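PDB 4NIM: versicolorin reductase from Brucella melitensis, which probably catalyses the NAD(P)(H)-dependent oxidation or reduction of a so far undefined substrate, as enzymes of the short-chain dehydrogenase/reductase family do. Local coordinates for residues 84-87 with 88-91; 115-118 with 119-123; 153-157 with 158-162. One frame throughout, in Å; residues are numbered along the deposited sequence. Where two conformers were deposited one is given.

Contact 1. Residues 84-87 with 88-91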
# COMPACT_ATOMS: atom_id res chain seq x y z
N VAL A 84 -3.66 13.06 -2.10
CA VAL A 84 -2.38 13.56 -2.56
C VAL A 84 -2.41 15.10 -2.63
O VAL A 84 -1.43 15.76 -2.20
CB VAL A 84 -1.97 12.94 -3.90
CG1 VAL A 84 -0.71 13.60 -4.43
CG2 VAL A 84 -1.76 11.46 -3.75
N ALA A 85 -3.54 15.68 -3.07
CA ALA A 85 -3.72 17.14 -2.99
C ALA A 85 -3.49 17.69 -1.57
O ALA A 85 -2.97 18.79 -1.43
CB ALA A 85 -5.09 17.57 -3.46
N GLU A 86 -3.88 16.91 -0.56
CA GLU A 86 -3.75 17.36 0.82
C GLU A 86 -2.30 17.36 1.28
O GLU A 86 -1.91 18.18 2.11
CB GLU A 86 -4.65 16.55 1.75
CG GLU A 86 -6.07 17.11 1.85
CD GLU A 86 -6.10 18.37 2.71
OE1 GLU A 86 -6.18 18.26 3.96
OE2 GLU A 86 -5.98 19.48 2.15
N ALA A 87 -1.48 16.46 0.74
CA ALA A 87 -0.04 16.49 1.04
C ALA A 87 0.62 17.74 0.51
O ALA A 87 1.38 18.44 1.23
CB ALA A 87 0.64 15.28 0.47
N ASP A 88 0.24 18.08 -0.71
CA ASP A 88 0.67 19.34 -1.33
C ASP A 88 0.15 20.58 -0.58
O ASP A 88 0.91 21.51 -0.28
CB ASP A 88 0.23 19.34 -2.80
CG ASP A 88 0.97 20.38 -3.62
OD1 ASP A 88 2.02 20.92 -3.16
OD2 ASP A 88 0.44 20.72 -4.68
N ARG A 89 -1.14 20.57 -0.25
CA ARG A 89 -1.75 21.67 0.51
C ARG A 89 -0.98 21.91 1.84
O ARG A 89 -0.53 23.03 2.11
CB ARG A 89 -3.24 21.36 0.76
CG ARG A 89 -4.09 22.50 1.32
CD ARG A 89 -4.07 22.64 2.83
NE ARG A 89 -4.50 21.42 3.53
CZ ARG A 89 -4.28 21.16 4.83
NH1 ARG A 89 -3.65 22.04 5.60
NH2 ARG A 89 -4.69 20.01 5.36
N ALA A 90 -0.78 20.85 2.62
CA ALA A 90 -0.15 20.92 3.94
C ALA A 90 1.35 21.10 3.93
O ALA A 90 1.90 21.87 4.77
CB ALA A 90 -0.51 19.66 4.72
N PHE A 91 2.03 20.41 3.01
CA PHE A 91 3.49 20.31 3.05
C PHE A 91 4.22 20.86 1.84
O PHE A 91 5.43 21.04 1.89
CB PHE A 91 3.92 18.87 3.32
CG PHE A 91 3.29 18.29 4.56
CD1 PHE A 91 3.58 18.83 5.82
CD2 PHE A 91 2.40 17.26 4.48
CE1 PHE A 91 2.98 18.32 6.95
CE2 PHE A 91 1.80 16.75 5.61
CZ PHE A 91 2.09 17.26 6.84

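Contact 2. Residues 115-118 with 119-123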
# COMPACT_ATOMS: atom_id res chain seq x y z
N GLU A 115 -20.87 -6.15 -8.07
CA GLU A 115 -20.61 -5.10 -7.09
C GLU A 115 -19.37 -5.43 -6.24
O GLU A 115 -18.56 -4.56 -5.98
CB GLU A 115 -21.84 -4.90 -6.19
CG GLU A 115 -23.00 -4.22 -6.88
CD GLU A 115 -23.96 -5.17 -7.57
OE1 GLU A 115 -23.66 -6.37 -7.69
OE2 GLU A 115 -25.07 -4.72 -7.94
N LEU A 116 -19.27 -6.67 -5.80
CA LEU A 116 -18.14 -7.14 -5.02
C LEU A 116 -16.86 -7.12 -5.86
O LEU A 116 -15.84 -6.63 -5.41
CB LEU A 116 -18.40 -8.52 -4.45
CG LEU A 116 -17.36 -9.01 -3.45
CD1 LEU A 116 -18.01 -9.71 -2.26
CD2 LEU A 116 -16.46 -10.00 -4.12
N PHE A 117 -16.92 -7.66 -7.08
CA PHE A 117 -15.81 -7.58 -8.03
C PHE A 117 -15.33 -6.14 -8.22
O PHE A 117 -14.12 -5.87 -8.16
CB PHE A 117 -16.24 -8.16 -9.41
CG PHE A 117 -15.16 -8.07 -10.48
CD1 PHE A 117 -14.96 -6.89 -11.20
CD2 PHE A 117 -14.35 -9.14 -10.76
CE1 PHE A 117 -13.95 -6.76 -12.15
CE2 PHE A 117 -13.34 -9.04 -11.72
CZ PHE A 117 -13.14 -7.86 -12.43
N ASP A 118 -16.25 -5.22 -8.42
CA ASP A 118 -15.92 -3.83 -8.70
C ASP A 118 -15.29 -3.14 -7.46
O ASP A 118 -14.37 -2.35 -7.60
CB ASP A 118 -17.18 -3.04 -9.11
CG ASP A 118 -17.61 -3.35 -10.54
OD1 ASP A 118 -16.83 -3.97 -11.28
OD2 ASP A 118 -18.73 -2.93 -10.89
N ARG A 119 -15.81 -3.43 -6.26
CA ARG A 119 -15.23 -2.83 -5.01
C ARG A 119 -13.77 -3.29 -4.83
O ARG A 119 -12.89 -2.53 -4.44
CB ARG A 119 -15.95 -3.34 -3.73
CG ARG A 119 -17.26 -2.75 -3.39
CD ARG A 119 -17.59 -2.95 -1.90
NE ARG A 119 -17.84 -4.33 -1.47
CZ ARG A 119 -18.94 -5.04 -1.78
NH1 ARG A 119 -19.85 -4.55 -2.62
NH2 ARG A 119 -19.08 -6.26 -1.31
N LEU A 120 -13.54 -4.58 -4.99
CA LEU A 120 -12.18 -5.12 -4.90
C LEU A 120 -11.22 -4.42 -5.87
O LEU A 120 -10.17 -3.93 -5.46
CB LEU A 120 -12.20 -6.60 -5.15
CG LEU A 120 -12.68 -7.42 -3.94
CD1 LEU A 120 -13.00 -8.82 -4.33
CD2 LEU A 120 -11.64 -7.47 -2.81
N PHE A 121 -11.58 -4.36 -7.14
CA PHE A 121 -10.71 -3.67 -8.13
C PHE A 121 -10.60 -2.18 -7.85
O PHE A 121 -9.55 -1.59 -8.06
CB PHE A 121 -11.14 -3.97 -9.56
CG PHE A 121 -10.61 -5.25 -10.06
CD1 PHE A 121 -11.17 -6.44 -9.66
CD2 PHE A 121 -9.47 -5.28 -10.82
CE1 PHE A 121 -10.61 -7.64 -10.04
CE2 PHE A 121 -8.91 -6.47 -11.22
CZ PHE A 121 -9.49 -7.66 -10.82
N ALA A 122 -11.69 -1.56 -7.38
CA ALA A 122 -11.68 -0.16 -7.10
C ALA A 122 -10.68 0.18 -5.98
O ALA A 122 -9.93 1.16 -6.11
CB ALA A 122 -13.08 0.33 -6.70
N VAL A 123 -10.65 -0.61 -4.92
CA VAL A 123 -9.80 -0.28 -3.76
C VAL A 123 -8.40 -0.87 -3.97
O VAL A 123 -7.43 -0.23 -3.66
CB VAL A 123 -10.38 -0.78 -2.41
CG1 VAL A 123 -9.42 -0.52 -1.24
CG2 VAL A 123 -11.73 -0.12 -2.14

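Contact 3. Residues 153-157 with 158-162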
# COMPACT_ATOMS: atom_id res chain seq x y z
N SER A 153 -0.20 -8.98 -2.37
CA SER A 153 -0.51 -10.20 -1.64
C SER A 153 0.27 -11.40 -2.12
O SER A 153 0.62 -11.49 -3.30
CB SER A 153 -2.02 -10.44 -1.76
OG SER A 153 -2.42 -11.64 -1.14
N MET A 154 0.42 -12.41 -1.26
CA MET A 154 0.94 -13.71 -1.70
C MET A 154 -0.03 -14.40 -2.63
O MET A 154 0.30 -15.36 -3.29
CB MET A 154 1.24 -14.64 -0.51
CG MET A 154 2.43 -14.18 0.29
SD MET A 154 4.03 -14.17 -0.58
CE MET A 154 4.35 -15.88 -0.86
N SER A 155 -1.28 -13.92 -2.65
CA SER A 155 -2.31 -14.43 -3.54
C SER A 155 -2.23 -13.94 -4.99
O SER A 155 -2.99 -14.42 -5.87
CB SER A 155 -3.68 -14.05 -2.95
OG SER A 155 -3.91 -14.65 -1.72
N SER A 156 -1.26 -13.06 -5.29
CA SER A 156 -1.27 -12.34 -6.54
C SER A 156 -0.87 -13.15 -7.76
O SER A 156 -1.04 -12.68 -8.88
CB SER A 156 -0.37 -11.13 -6.40
OG SER A 156 0.97 -11.49 -6.38
N MET A 157 -0.29 -14.34 -7.58
CA MET A 157 0.03 -15.16 -8.72
C MET A 157 -1.17 -15.98 -9.20
O MET A 157 -1.28 -16.25 -10.38
CB MET A 157 1.22 -16.07 -8.41
CG MET A 157 1.44 -17.10 -9.48
SD MET A 157 3.01 -17.96 -9.21
CE MET A 157 4.19 -16.64 -9.29
N GLY A 158 -2.04 -16.41 -8.29
CA GLY A 158 -3.15 -17.26 -8.64
C GLY A 158 -4.04 -17.30 -7.42
O GLY A 158 -5.13 -16.75 -7.42
N GLY A 159 -3.55 -17.93 -6.36
CA GLY A 159 -4.23 -17.87 -5.07
C GLY A 159 -5.39 -18.80 -4.88
O GLY A 159 -5.49 -19.85 -5.57
N GLN A 160 -6.29 -18.40 -3.97
CA GLN A 160 -7.26 -19.34 -3.38
C GLN A 160 -8.69 -19.21 -3.92
O GLN A 160 -9.11 -18.11 -4.25
CB GLN A 160 -7.29 -19.15 -1.87
CG GLN A 160 -5.95 -19.17 -1.21
CD GLN A 160 -5.30 -17.83 -1.03
OE1 GLN A 160 -5.23 -17.00 -1.92
NE2 GLN A 160 -4.78 -17.63 0.15
N PRO A 161 -9.43 -20.33 -4.02
CA PRO A 161 -10.73 -20.30 -4.70
C PRO A 161 -11.77 -19.45 -3.98
O PRO A 161 -12.67 -18.99 -4.63
CB PRO A 161 -11.17 -21.76 -4.71
CG PRO A 161 -9.93 -22.55 -4.58
CD PRO A 161 -8.97 -21.71 -3.76
N PHE A 162 -11.56 -19.17 -2.68
CA PHE A 162 -12.57 -18.46 -1.90
C PHE A 162 -12.44 -16.95 -2.04
O PHE A 162 -13.31 -16.21 -1.57
CB PHE A 162 -12.60 -18.91 -0.42
CG PHE A 162 -11.38 -18.52 0.35
CD1 PHE A 162 -11.33 -17.34 1.03
CD2 PHE A 162 -10.28 -19.37 0.40
CE1 PHE A 162 -10.20 -16.98 1.74
CE2 PHE A 162 -9.14 -19.01 1.11
CZ PHE A 162 -9.09 -17.79 1.76

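Contact 1. Residues 84-87 with 88-91
Successive i to i+4 bonds tie 84-87 to 88-91 along the last turns of an alpha-helix, among them Arg89 N to Ala85 O (2.8 Å) and Phe91 N to Ala87 O (2.7 Å). Glu86 and Arg89, three residues apart, form a two-pronged salt bridge. Arg89 presents itself side-on: NE reaches Glu86 OE2 at 2.8 Å and NH2 reaches Glu86 OE1 at 2.7 Å. Both bonds are nearly straight and run in the guanidinium plane, yet they meet the syn sides of the two oxygens about 30° out of the carboxylate plane. The two side chains lie alongside each other; the bends at chi2 and chi3 of Arg89 bring its guanidinium beside Ala90, whose CB sits 4.0 Å above one face. With one bond to each oxygen, the carboxylate is held against rotation. Asp88 turns to helix 114-142, where it forms a salt bridge with Arg141. Helix 77-91 flanks the parallel sheet of this Rossmann fold: Glu86, Arg89 and Ala90 touch Val68 of strand 66-71, Ala87 rests on Val19 and Val44, Phe91 on Ile17 and Val44, and Val84 packs against Leu131 and Leu138 of helix 114-142.

Contact 2. Residues 115-118 with 119-123
Ala122 N to Asp118 O (2.8 Å) and Arg119 N to Glu115 O (3.0 Å) are the shortest of four i to i+4 backbone bonds joining 115-118 to 119-123 in one unbroken helix. The Leu120 N to Leu116 O bond between them is nearly straight. Among the side chains, the Arg119 guanidinium forms a salt bridge through NH2 with Asp105 OD2, in a nearby loop. The chain swings back along the helix to get there, bending at chi3 (-67°) and turning one flat face onto the preceding turn. Leu116 CA lies 3.7 Å above that face, toward its rim, and Leu116 CD1 touches Arg119 NH2 at 3.7 Å. Leu116 thus covers part of the guanidinium, whose charge is probably balanced by Asp105.

Farther round the helix the contacts become apolar. Leu116 and Leu120 run side by side in the same direction, with Leu116 CD2 and Leu120 CD1 meeting at 3.7 Å. Phe117 and Phe121, again four residues apart, form an offset stack: the ring centroids are 4.5 Å apart and the planes are inclined by 20°. Phe121 CE1 and CD1 slide over the rim of one Phe117 face, and CE1 comes within 3.5 Å of Phe117 CZ. Phe121 also turns its ring edge to the backbone, with Phe117 O lying in the ring plane.

These turns open the long helix 114-142, and the aromatic side faces helix 164-183. Phe117 and Leu120 both rest on Ala165, while Phe121 packs on Ala168 and Ser169. Arg119 covers another side, toward the loops that carry Leu103 and Glu75, so the start of the helix lies between these loops and helix 164-183.

Contact 3. Residues 153-157 with 158-162
Gln160 reaches back across the turn to Ser155, and its side chain shows how one amide can tie a loop to itself. From CB the chain sets out with CG beside the backbone N (chi1 -50°), then bends sharply at CG, which swings the amide over toward the serine. CD arrives 3.5 Å from Ser155 OG. OE1 does the real work: it receives the Ser155 hydroxyl at 2.7 Å, in the plane of the amide carbonyl and on a lone pair, with a C=O...donor angle of 124°. The same oxygen also lies 3.5 Å from Ser155 CB. NE2, on the other branch, stays 3.6 Å from Ser155 OG.

The backbone of the turn closes with a weak bond from Gly158 N to Ser155 O, long at 3.3 Å and well off linear. Gly159 follows with a positive phi (81°), which favours glycine, and Ser155 O fills the place that a CB on it would need. At the beginning of the loop, Ser153 OG accepts from Ser155 N at 3.0 Å, an ST turn, and Ser156 OG is bonded to Asp174.

Helix 164-183 packs against the turn, where Cys167 touches both Ser155 and Gln160, and Ser153 also makes a weak hydrogen bond to Tyr166 OH and packs on Lys170. Ser153, Tyr166 and Lys170 have the spacing of the Ser-Tyr-Lys active site of short-chain dehydrogenases, consistent with a catalytic role. The loop from 154 to 162 therefore probably forms part of the wall beside the catalytic pocket.

How the contacts relate
All three contacts are partly buried: contact 1 buries Val84 and Ala87, contact 2 Leu120 and Ala122, contact 3 Ser155 and Ser156, while its Gly158 and Gly159 are exposed. Contacts 1 and 2 share regular helical bonding; the first adds an ion pair beside strand 66-71, the second an aromatic stack and a leucine pair. Contact 3, without a helix, is held by a serine-glutamine bond, a weak backbone bond and an ST turn. Contact 1 packs on the later part of helix 114-142, which contact 2 opens; helix 164-183 touches contacts 2 and 3. Contacts 1 and 3 lie on opposite sides of the chain's centre: helix packed on the sheet at one end, probable active-site loop at the other.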